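Local coordinates for protein branched-chain-amino-acid aminotransferase (Deinococcus radiodurans, PDB 3UZO) that probably catalyses the pyridoxal-phosphate-dependent transfer of an amino group between leucine, valine or isoleucine and 2-oxoglutarate, at residues E77-Y82 with L142-F147; N90-D95 with G342-D347; A246-G251 with G294-A299. One frame throughout, in Å; residues are numbered along the deposited sequence.

Contact 1 of 3, residues E77-Y82 with L142-F147; sequences EGLKAY and LYLRPF. With GLU (glutamic acid), chain D.
Neighbouring antiparallel strands of the seven-stranded sheet, 74-83 and 141-151, meet here at the wall of the glutamate pocket, pairing Leu-79 with Leu-144, Lys-80 with Tyr-143 and Ala-81 with Leu-142. Reciprocal backbone bonds tie the hydrogen-bonded pairs; Leu-144 N to Leu-79 O is the shortest, at 2.6 Å. On the far side of Gly-78 from Leu-79, before the regular pairing begins, Glu-77 N donates to Pro-146 O.

On the Leu-79 face the packing is apolar: CD2 of Leu-79 lies 3.7 Å from Pro-146 CG, and Leu-144 with Val-125 and Val-126 joins this layer to helix 115-128. The other face carries Tyr-143, whose CG stands anti to its backbone N (chi1 -174°), bringing OH within 3.3 Å of Gly-78 CA.

Arg-145 starts off away from strand 74-83, but two successive bends in its chain return its guanidinium to the pocket. There NH2 donates to Tyr-143 OH at 2.9 Å, nearly straight (168°) and in the guanidinium plane, and to OXT of the bound glutamate at 2.7 Å. NE adds a weak bond to Glu-77 O. Tyr-71 of the second subunit also binds this glutamate. Glu-77 itself forms a salt bridge with Arg-100, which binds pyridoxal phosphate. The Tyr-143 hydroxyl, more than the Glu-77 carbonyl, probably steadies the guanidinium so that its charged edge can meet the glutamate carboxylate.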
loop_
_atom_site.group_PDB
_atom_site.type_symbol
_atom_site.label_atom_id
_atom_site.label_comp_id
_atom_site.label_asym_id
_atom_site.label_seq_id
_atom_site.Cartn_x
_atom_site.Cartn_y
_atom_site.Cartn_z
ATOM N N GLU A 77 8.288 11.244 -3.119
ATOM C CA GLU A 77 9.264 11.459 -4.162
ATOM C C GLU A 77 10.650 11.353 -3.559
ATOM O O GLU A 77 10.807 11.234 -2.339
ATOM C CB GLU A 77 9.088 12.839 -4.793
ATOM C CG GLU A 77 8.144 12.847 -5.986
ATOM C CD GLU A 77 8.596 11.905 -7.088
ATOM O OE1 GLU A 77 9.813 11.813 -7.330
ATOM O OE2 GLU A 77 7.729 11.266 -7.722
ATOM N N GLY A 78 11.652 11.399 -4.425
ATOM C CA GLY A 78 13.026 11.316 -3.983
ATOM C C GLY A 78 13.897 12.016 -5.001
ATOM O O GLY A 78 13.861 11.674 -6.178
ATOM N N LEU A 79 14.651 13.019 -4.561
ATOM C CA LEU A 79 15.536 13.743 -5.452
ATOM C C LEU A 79 16.679 14.308 -4.631
ATOM O O LEU A 79 16.587 14.395 -3.408
ATOM C CB LEU A 79 14.798 14.868 -6.189
ATOM C CG LEU A 79 14.135 15.974 -5.376
ATOM C CD1 LEU A 79 13.954 17.186 -6.274
ATOM C CD2 LEU A 79 12.799 15.491 -4.815
ATOM N N LYS A 80 17.744 14.716 -5.303
ATOM C CA LYS A 80 18.926 15.198 -4.596
ATOM C C LYS A 80 19.420 16.584 -4.966
ATOM O O LYS A 80 19.158 17.081 -6.064
ATOM C CB LYS A 80 20.087 14.222 -4.827
ATOM C CG LYS A 80 19.940 12.830 -4.190
ATOM C CD LYS A 80 21.057 11.910 -4.709
ATOM C CE LYS A 80 21.083 10.560 -3.991
ATOM N NZ LYS A 80 21.887 9.584 -4.788
ATOM N N ALA A 81 20.144 17.187 -4.026
ATOM C CA ALA A 81 20.787 18.484 -4.221
ATOM C C ALA A 81 22.276 18.127 -4.196
ATOM O O ALA A 81 22.693 17.249 -3.424
ATOM C CB ALA A 81 20.440 19.439 -3.073
ATOM N N TYR A 82 23.073 18.776 -5.039
ATOM C CA TYR A 82 24.502 18.475 -5.105
ATOM C C TYR A 82 25.392 19.711 -5.011
ATOM O O TYR A 82 25.065 20.764 -5.543
ATOM C CB TYR A 82 24.846 17.743 -6.413
ATOM C CG TYR A 82 23.953 16.561 -6.780
ATOM C CD1 TYR A 82 22.692 16.760 -7.359
ATOM C CD2 TYR A 82 24.392 15.248 -6.598
ATOM C CE1 TYR A 82 21.894 15.676 -7.751
ATOM C CE2 TYR A 82 23.601 14.156 -6.982
ATOM C CZ TYR A 82 22.358 14.378 -7.554
ATOM O OH TYR A 82 21.577 13.304 -7.916
ATOM N N LEU A 142 22.615 15.647 -0.903
ATOM C CA LEU A 142 21.586 15.951 0.077
ATOM C C LEU A 142 20.302 15.390 -0.513
ATOM O O LEU A 142 19.773 15.921 -1.492
ATOM C CB LEU A 142 21.458 17.465 0.294
ATOM C CG LEU A 142 20.445 17.865 1.378
ATOM C CD1 LEU A 142 20.774 17.150 2.689
ATOM C CD2 LEU A 142 20.459 19.386 1.574
ATOM N N TYR A 143 19.816 14.302 0.077
ATOM C CA TYR A 143 18.604 13.646 -0.395
ATOM C C TYR A 143 17.358 14.334 0.127
ATOM O O TYR A 143 17.253 14.605 1.320
ATOM C CB TYR A 143 18.571 12.189 0.065
ATOM C CG TYR A 143 17.409 11.391 -0.493
ATOM C CD1 TYR A 143 17.472 10.828 -1.769
ATOM C CD2 TYR A 143 16.260 11.174 0.265
ATOM C CE1 TYR A 143 16.420 10.057 -2.274
ATOM C CE2 TYR A 143 15.199 10.407 -0.228
ATOM C CZ TYR A 143 15.289 9.850 -1.495
ATOM O OH TYR A 143 14.271 9.053 -1.961
ATOM N N LEU A 144 16.413 14.592 -0.774
ATOM C CA LEU A 144 15.153 15.234 -0.418
ATOM C C LEU A 144 14.020 14.226 -0.476
ATOM O O LEU A 144 13.927 13.443 -1.428
ATOM C CB LEU A 144 14.864 16.389 -1.377
ATOM C CG LEU A 144 15.815 17.571 -1.183
ATOM C CD1 LEU A 144 15.999 18.327 -2.476
ATOM C CD2 LEU A 144 15.260 18.473 -0.088
ATOM N N ARG A 145 13.156 14.257 0.534
ATOM C CA ARG A 145 12.021 13.348 0.602
ATOM C C ARG A 145 10.680 14.061 0.740
ATOM O O ARG A 145 10.193 14.295 1.855
ATOM C CB ARG A 145 12.205 12.352 1.763
ATOM C CG ARG A 145 10.981 11.505 2.094
ATOM C CD ARG A 145 10.439 10.780 0.858
ATOM N NE ARG A 145 11.420 9.874 0.271
ATOM C CZ ARG A 145 11.694 8.661 0.737
ATOM N NH1 ARG A 145 11.059 8.197 1.803
ATOM N NH2 ARG A 145 12.603 7.903 0.129
ATOM N N PRO A 146 10.081 14.453 -0.396
ATOM C CA PRO A 146 8.782 15.129 -0.385
ATOM C C PRO A 146 7.756 14.009 -0.251
ATOM O O PRO A 146 7.965 12.918 -0.798
ATOM C CB PRO A 146 8.694 15.774 -1.774
ATOM C CG PRO A 146 10.126 15.794 -2.274
ATOM C CD PRO A 146 10.693 14.518 -1.734
ATOM N N PHE A 147 6.673 14.248 0.482
ATOM C CA PHE A 147 5.647 13.229 0.610
ATOM C C PHE A 147 4.304 13.842 0.956
ATOM O O PHE A 147 4.234 14.939 1.499
ATOM C CB PHE A 147 6.049 12.152 1.640
ATOM C CG PHE A 147 6.116 12.637 3.063
ATOM C CD1 PHE A 147 5.039 12.453 3.926
ATOM C CD2 PHE A 147 7.278 13.218 3.559
ATOM C CE1 PHE A 147 5.123 12.836 5.273
ATOM C CE2 PHE A 147 7.375 13.608 4.897
ATOM C CZ PHE A 147 6.294 13.415 5.756
HETATM N N GLU D . 12.534 6.010 -2.715
HETATM C CA GLU D . 13.512 4.899 -2.565
HETATM C C GLU D . 13.612 4.481 -1.116
HETATM O O GLU D . 14.079 3.354 -0.865
HETATM C CB GLU D . 14.891 5.334 -3.052
HETATM C CG GLU D . 15.073 5.239 -4.547
HETATM C CD GLU D . 16.506 5.459 -4.965
HETATM O OE1 GLU D . 17.409 4.937 -4.275
HETATM O OE2 GLU D . 16.723 6.150 -5.984
HETATM O OXT GLU D . 13.229 5.298 -0.259
#

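Contact 2 of 3, residues N90-D95 with G342-D347; sequences NLFRPD and GIQYGD
Ile-343, in the last turn of helix 331-344, approaches the edge of the Phe-92 ring: its CG2 lies near the ring plane, 4.3 Å from CE1. Next in sequence, Gln-344 supplies both a side chain and a carbonyl. Its extended chain passes over one face of the same ring, with CG 4.0 Å from the centroid and 22° off the normal, a CH-pi contact. NE2 lies over that face too, offset toward the rim, and the amide plane stands 85° from the ring, so the amide is upright on the ring rather than stacked flat. CG of Arg-93 covers the opposite face.

The Gln-344 carbonyl accepts from Asn-90 ND2 at 3.0 Å, the donor lying above the carbonyl plane. OD1 of that amide is bonded to Lys-357. This ties the helix end to strand 89-91 and the loop before helix 94-107. Tyr-345 turns away, meeting Tyr-82 edge-to-face and bonding through OH to Gly-140 O. Gly-346, at positive phi, closes the helix in a Schellman motif: its N bonds to Ile-343 O at 3.1 Å, and Asn-90 ND2, 3.4 Å from that N, is a second donor, not a bonding partner. Asp-347 N completes the motif on Gly-342 O at 2.7 Å.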
loop_
_atom_site.group_PDB
_atom_site.type_symbol
_atom_site.label_atom_id
_atom_site.label_comp_id
_atom_site.label_asym_id
_atom_site.label_seq_id
_atom_site.Cartn_x
_atom_site.Cartn_y
_atom_site.Cartn_z
ATOM N N ASN A 90 23.411 22.248 -7.175
ATOM C CA ASN A 90 22.517 21.731 -8.206
ATOM C C ASN A 90 21.355 20.910 -7.657
ATOM O O ASN A 90 21.536 20.063 -6.783
ATOM C CB ASN A 90 23.287 20.837 -9.186
ATOM C CG ASN A 90 24.104 21.625 -10.190
ATOM O OD1 ASN A 90 24.087 22.856 -10.195
ATOM N ND2 ASN A 90 24.817 20.910 -11.059
ATOM N N LEU A 91 20.163 21.172 -8.182
ATOM C CA LEU A 91 18.971 20.411 -7.835
ATOM C C LEU A 91 18.682 19.777 -9.202
ATOM O O LEU A 91 18.531 20.488 -10.199
ATOM C CB LEU A 91 17.848 21.348 -7.382
ATOM C CG LEU A 91 16.601 20.745 -6.723
ATOM C CD1 LEU A 91 16.967 19.709 -5.649
ATOM C CD2 LEU A 91 15.802 21.892 -6.106
ATOM N N PHE A 92 18.657 18.447 -9.250
ATOM C CA PHE A 92 18.465 17.700 -10.495
ATOM C C PHE A 92 17.015 17.412 -10.894
ATOM O O PHE A 92 16.282 16.719 -10.187
ATOM C CB PHE A 92 19.244 16.380 -10.394
ATOM C CG PHE A 92 19.260 15.576 -11.663
ATOM C CD1 PHE A 92 20.026 15.984 -12.757
ATOM C CD2 PHE A 92 18.533 14.394 -11.758
ATOM C CE1 PHE A 92 20.074 15.219 -13.930
ATOM C CE2 PHE A 92 18.567 13.617 -12.927
ATOM C CZ PHE A 92 19.339 14.027 -14.015
ATOM N N ARG A 93 16.620 17.951 -12.042
ATOM C CA ARG A 93 15.281 17.779 -12.605
ATOM C C ARG A 93 14.091 17.731 -11.628
ATOM O O ARG A 93 13.231 16.845 -11.730
ATOM C CB ARG A 93 15.276 16.519 -13.486
ATOM C CG ARG A 93 16.461 16.440 -14.440
ATOM C CD ARG A 93 16.247 15.401 -15.529
ATOM N NE ARG A 93 15.211 15.831 -16.466
ATOM C CZ ARG A 93 14.717 15.082 -17.443
ATOM N NH1 ARG A 93 15.156 13.843 -17.629
ATOM N NH2 ARG A 93 13.782 15.581 -18.238
ATOM N N PRO A 94 13.999 18.699 -10.695
ATOM C CA PRO A 94 12.888 18.698 -9.740
ATOM C C PRO A 94 11.507 18.829 -10.381
ATOM O O PRO A 94 10.510 18.400 -9.805
ATOM C CB PRO A 94 13.220 19.874 -8.825
ATOM C CG PRO A 94 13.890 20.838 -9.780
ATOM C CD PRO A 94 14.816 19.920 -10.546
ATOM N N ASP A 95 11.454 19.417 -11.570
ATOM C CA ASP A 95 10.194 19.560 -12.287
ATOM C C ASP A 95 9.634 18.175 -12.636
ATOM O O ASP A 95 8.424 17.964 -12.643
ATOM C CB ASP A 95 10.410 20.373 -13.569
ATOM C CG ASP A 95 11.363 19.695 -14.546
ATOM O OD1 ASP A 95 12.557 19.503 -14.207
ATOM O OD2 ASP A 95 10.912 19.352 -15.656
ATOM N N GLY A 342 28.313 13.374 -13.790
ATOM C CA GLY A 342 29.019 14.596 -14.149
ATOM C C GLY A 342 28.056 15.768 -14.263
ATOM O O GLY A 342 28.355 16.885 -13.828
ATOM N N ILE A 343 26.890 15.509 -14.845
ATOM C CA ILE A 343 25.870 16.543 -15.004
ATOM C C ILE A 343 25.337 16.984 -13.640
ATOM O O ILE A 343 25.261 18.179 -13.342
ATOM C CB ILE A 343 24.690 16.025 -15.861
ATOM C CG1 ILE A 343 25.145 15.866 -17.314
ATOM C CG2 ILE A 343 23.502 16.980 -15.761
ATOM C CD1 ILE A 343 24.151 15.134 -18.196
ATOM N N GLN A 344 24.966 16.010 -12.815
ATOM C CA GLN A 344 24.432 16.298 -11.491
ATOM C C GLN A 344 25.371 17.163 -10.641
ATOM O O GLN A 344 24.927 18.112 -10.000
ATOM C CB GLN A 344 24.104 14.981 -10.774
ATOM C CG GLN A 344 23.075 14.145 -11.545
ATOM C CD GLN A 344 22.820 12.788 -10.933
ATOM O OE1 GLN A 344 23.728 12.160 -10.378
ATOM N NE2 GLN A 344 21.579 12.314 -11.042
ATOM N N TYR A 345 26.661 16.847 -10.640
ATOM C CA TYR A 345 27.613 17.615 -9.844
ATOM C C TYR A 345 28.173 18.863 -10.519
ATOM O O TYR A 345 29.025 19.533 -9.947
ATOM C CB TYR A 345 28.780 16.740 -9.395
ATOM C CG TYR A 345 28.439 15.809 -8.264
ATOM C CD1 TYR A 345 27.999 14.509 -8.515
ATOM C CD2 TYR A 345 28.544 16.230 -6.936
ATOM C CE1 TYR A 345 27.673 13.653 -7.471
ATOM C CE2 TYR A 345 28.221 15.383 -5.888
ATOM C CZ TYR A 345 27.786 14.099 -6.159
ATOM O OH TYR A 345 27.457 13.259 -5.123
ATOM N N GLY A 346 27.699 19.164 -11.721
ATOM C CA GLY A 346 28.159 20.350 -12.429
ATOM C C GLY A 346 29.480 20.246 -13.165
ATOM O O GLY A 346 30.063 21.267 -13.548
ATOM N N ASP A 347 29.970 19.031 -13.376
ATOM C CA ASP A 347 31.237 18.873 -14.081
ATOM C C ASP A 347 31.043 18.722 -15.581
ATOM O O ASP A 347 31.998 18.826 -16.353
ATOM C CB ASP A 347 32.007 17.673 -13.540
ATOM C CG ASP A 347 32.476 17.887 -12.127
ATOM O OD1 ASP A 347 33.039 18.965 -11.849
ATOM O OD2 ASP A 347 32.286 16.980 -11.297
#

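Contact 3 of 3, residues A246-G251 with G294-A299; sequences AITQDG and GKFSEA
Backbone bonds define the pairing of Ala-246 to Thr-248 with Phe-296 to Ala-299 as antiparallel, with a classic beta bulge in strand 296-302. Ile-247 N donates to Glu-298 O at 2.9 Å, while Ile-247 O faces two donors: Ser-297 N at 2.8 Å and Glu-298 N at 3.4 Å, both weak bonds. The extra residue shifts the register by one before Thr-248 meets Phe-296. Past the bulge, Gln-249 N donates to Lys-295 O.

Side-chain hydrogen bonds take over at the type I turn from Thr-248 to Gly-251. Ser-297 OG, placed between its backbone N and carbonyl carbon (chi1 63°), donates to Thr-248 O at 2.9 Å; Gly-251 N reaches that oxygen from the opposite face of its plane. Gln-249 folds back at chi2 (-59°), and its NE2 donates to Gly-294 O at 2.9 Å, close to the Gln amide plane. The Glu-298 carboxylate bonds to Thr-333 OG1 and Val-332 N, near the start of helix 331-344.

Apolar contact comes from Ala-246, whose CB sits over a face of the Phe-296 ring, 3.8 Å from the centroid, in a CH-pi contact. Carbonyl oxygens from both segments are therefore gripped by side-chain donors where regular strand pairing gives way to the turn.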
loop_
_atom_site.group_PDB
_atom_site.type_symbol
_atom_site.label_atom_id
_atom_site.label_comp_id
_atom_site.label_asym_id
_atom_site.label_seq_id
_atom_site.Cartn_x
_atom_site.Cartn_y
_atom_site.Cartn_z
ATOM N N ALA A 246 19.635 -2.542 -19.984
ATOM C CA ALA A 246 20.662 -3.455 -20.463
ATOM C C ALA A 246 21.237 -2.930 -21.765
ATOM O O ALA A 246 20.595 -2.155 -22.475
ATOM C CB ALA A 246 20.082 -4.865 -20.666
ATOM N N ILE A 247 22.464 -3.340 -22.059
ATOM C CA ILE A 247 23.142 -2.930 -23.281
ATOM C C ILE A 247 23.331 -4.194 -24.134
ATOM O O ILE A 247 23.798 -5.217 -23.638
ATOM C CB ILE A 247 24.525 -2.301 -22.971
ATOM C CG1 ILE A 247 24.362 -0.996 -22.176
ATOM C CG2 ILE A 247 25.246 -1.972 -24.261
ATOM C CD1 ILE A 247 23.701 -1.158 -20.844
ATOM N N THR A 248 22.957 -4.121 -25.409
ATOM C CA THR A 248 23.086 -5.269 -26.306
ATOM C C THR A 248 24.537 -5.725 -26.460
ATOM O O THR A 248 25.476 -4.964 -26.192
ATOM C CB THR A 248 22.507 -4.949 -27.699
ATOM O OG1 THR A 248 23.116 -3.756 -28.206
ATOM C CG2 THR A 248 20.989 -4.765 -27.612
ATOM N N GLN A 249 24.713 -6.969 -26.899
ATOM C CA GLN A 249 26.045 -7.544 -27.073
ATOM C C GLN A 249 27.021 -6.695 -27.883
ATOM O O GLN A 249 28.202 -6.619 -27.543
ATOM C CB GLN A 249 25.946 -8.948 -27.691
ATOM C CG GLN A 249 25.489 -10.034 -26.711
ATOM C CD GLN A 249 26.418 -10.177 -25.507
ATOM O OE1 GLN A 249 27.540 -9.678 -25.516
ATOM N NE2 GLN A 249 25.952 -10.871 -24.470
ATOM N N ASP A 250 26.544 -6.060 -28.950
ATOM C CA ASP A 250 27.425 -5.236 -29.768
ATOM C C ASP A 250 27.703 -3.884 -29.112
ATOM O O ASP A 250 28.431 -3.057 -29.665
ATOM C CB ASP A 250 26.823 -5.021 -31.160
ATOM C CG ASP A 250 25.499 -4.281 -31.121
ATOM O OD1 ASP A 250 24.995 -4.012 -30.012
ATOM O OD2 ASP A 250 24.961 -3.973 -32.206
ATOM N N GLY A 251 27.115 -3.671 -27.936
ATOM C CA GLY A 251 27.307 -2.429 -27.203
ATOM C C GLY A 251 26.760 -1.192 -27.893
ATOM O O GLY A 251 27.087 -0.066 -27.515
ATOM N N GLY A 294 21.184 -13.445 -22.393
ATOM C CA GLY A 294 22.411 -13.569 -23.173
ATOM C C GLY A 294 22.492 -12.580 -24.316
ATOM O O GLY A 294 23.545 -12.391 -24.930
ATOM N N LYS A 295 21.370 -11.929 -24.590
ATOM C CA LYS A 295 21.282 -10.937 -25.653
ATOM C C LYS A 295 21.976 -9.622 -25.258
ATOM O O LYS A 295 22.170 -8.737 -26.093
ATOM C CB LYS A 295 19.803 -10.678 -25.942
ATOM C CG LYS A 295 19.508 -9.773 -27.115
ATOM C CD LYS A 295 18.029 -9.386 -27.140
ATOM C CE LYS A 295 17.125 -10.601 -26.981
ATOM N NZ LYS A 295 17.388 -11.653 -28.008
ATOM N N PHE A 296 22.364 -9.501 -23.993
ATOM C CA PHE A 296 22.985 -8.262 -23.527
ATOM C C PHE A 296 24.359 -8.419 -22.904
ATOM O O PHE A 296 24.580 -9.300 -22.069
ATOM C CB PHE A 296 22.061 -7.564 -22.522
ATOM C CG PHE A 296 20.638 -7.451 -22.992
ATOM C CD1 PHE A 296 19.714 -8.437 -22.674
ATOM C CD2 PHE A 296 20.232 -6.374 -23.781
ATOM C CE1 PHE A 296 18.404 -8.361 -23.135
ATOM C CE2 PHE A 296 18.929 -6.286 -24.247
ATOM C CZ PHE A 296 18.007 -7.283 -23.925
ATOM N N SER A 297 25.273 -7.536 -23.300
ATOM C CA SER A 297 26.641 -7.554 -22.799
ATOM C C SER A 297 26.783 -6.930 -21.406
ATOM O O SER A 297 27.773 -7.177 -20.720
ATOM C CB SER A 297 27.565 -6.822 -23.775
ATOM O OG SER A 297 27.197 -5.459 -23.880
ATOM N N GLU A 298 25.810 -6.110 -21.002
ATOM C CA GLU A 298 25.837 -5.464 -19.681
ATOM C C GLU A 298 24.420 -5.164 -19.209
ATOM O O GLU A 298 23.485 -5.054 -20.019
ATOM C CB GLU A 298 26.578 -4.115 -19.700
ATOM C CG GLU A 298 27.747 -3.961 -20.646
ATOM C CD GLU A 298 28.276 -2.529 -20.646
ATOM O OE1 GLU A 298 29.008 -2.150 -21.587
ATOM O OE2 GLU A 298 27.958 -1.778 -19.695
ATOM N N ALA A 299 24.273 -5.008 -17.898
ATOM C CA ALA A 299 22.982 -4.682 -17.302
ATOM C C ALA A 299 23.211 -3.865 -16.032
ATOM O O ALA A 299 24.249 -3.986 -15.381
ATOM C CB ALA A 299 22.203 -5.954 -16.972
#

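Overall arrangement
Contacts 1 and 2 are buried, whereas contact 3 is only partly so, its centre about 24 Å from the centre of the chain. Contact 1 lies within the seven-stranded sheet, and contact 2 reaches the same sheet through strand 89-91; they touch directly: Tyr-82 N is 2.7 Å from Asn-90 O, a probable hydrogen bond. Contact 3 belongs to the separate mixed sheet, its nearest atoms about 17 Å from contact 1 and about 16 Å from contact 2. Helix 331-344 relates contacts 2 and 3, ending in contact 2 and beginning beside Glu-298. Strand pairing dominates contacts 1 and 3, but charged ligand binding distinguishes contact 1, ring-face packing contact 2, and side-chain-to-carbonyl bonds contact 3.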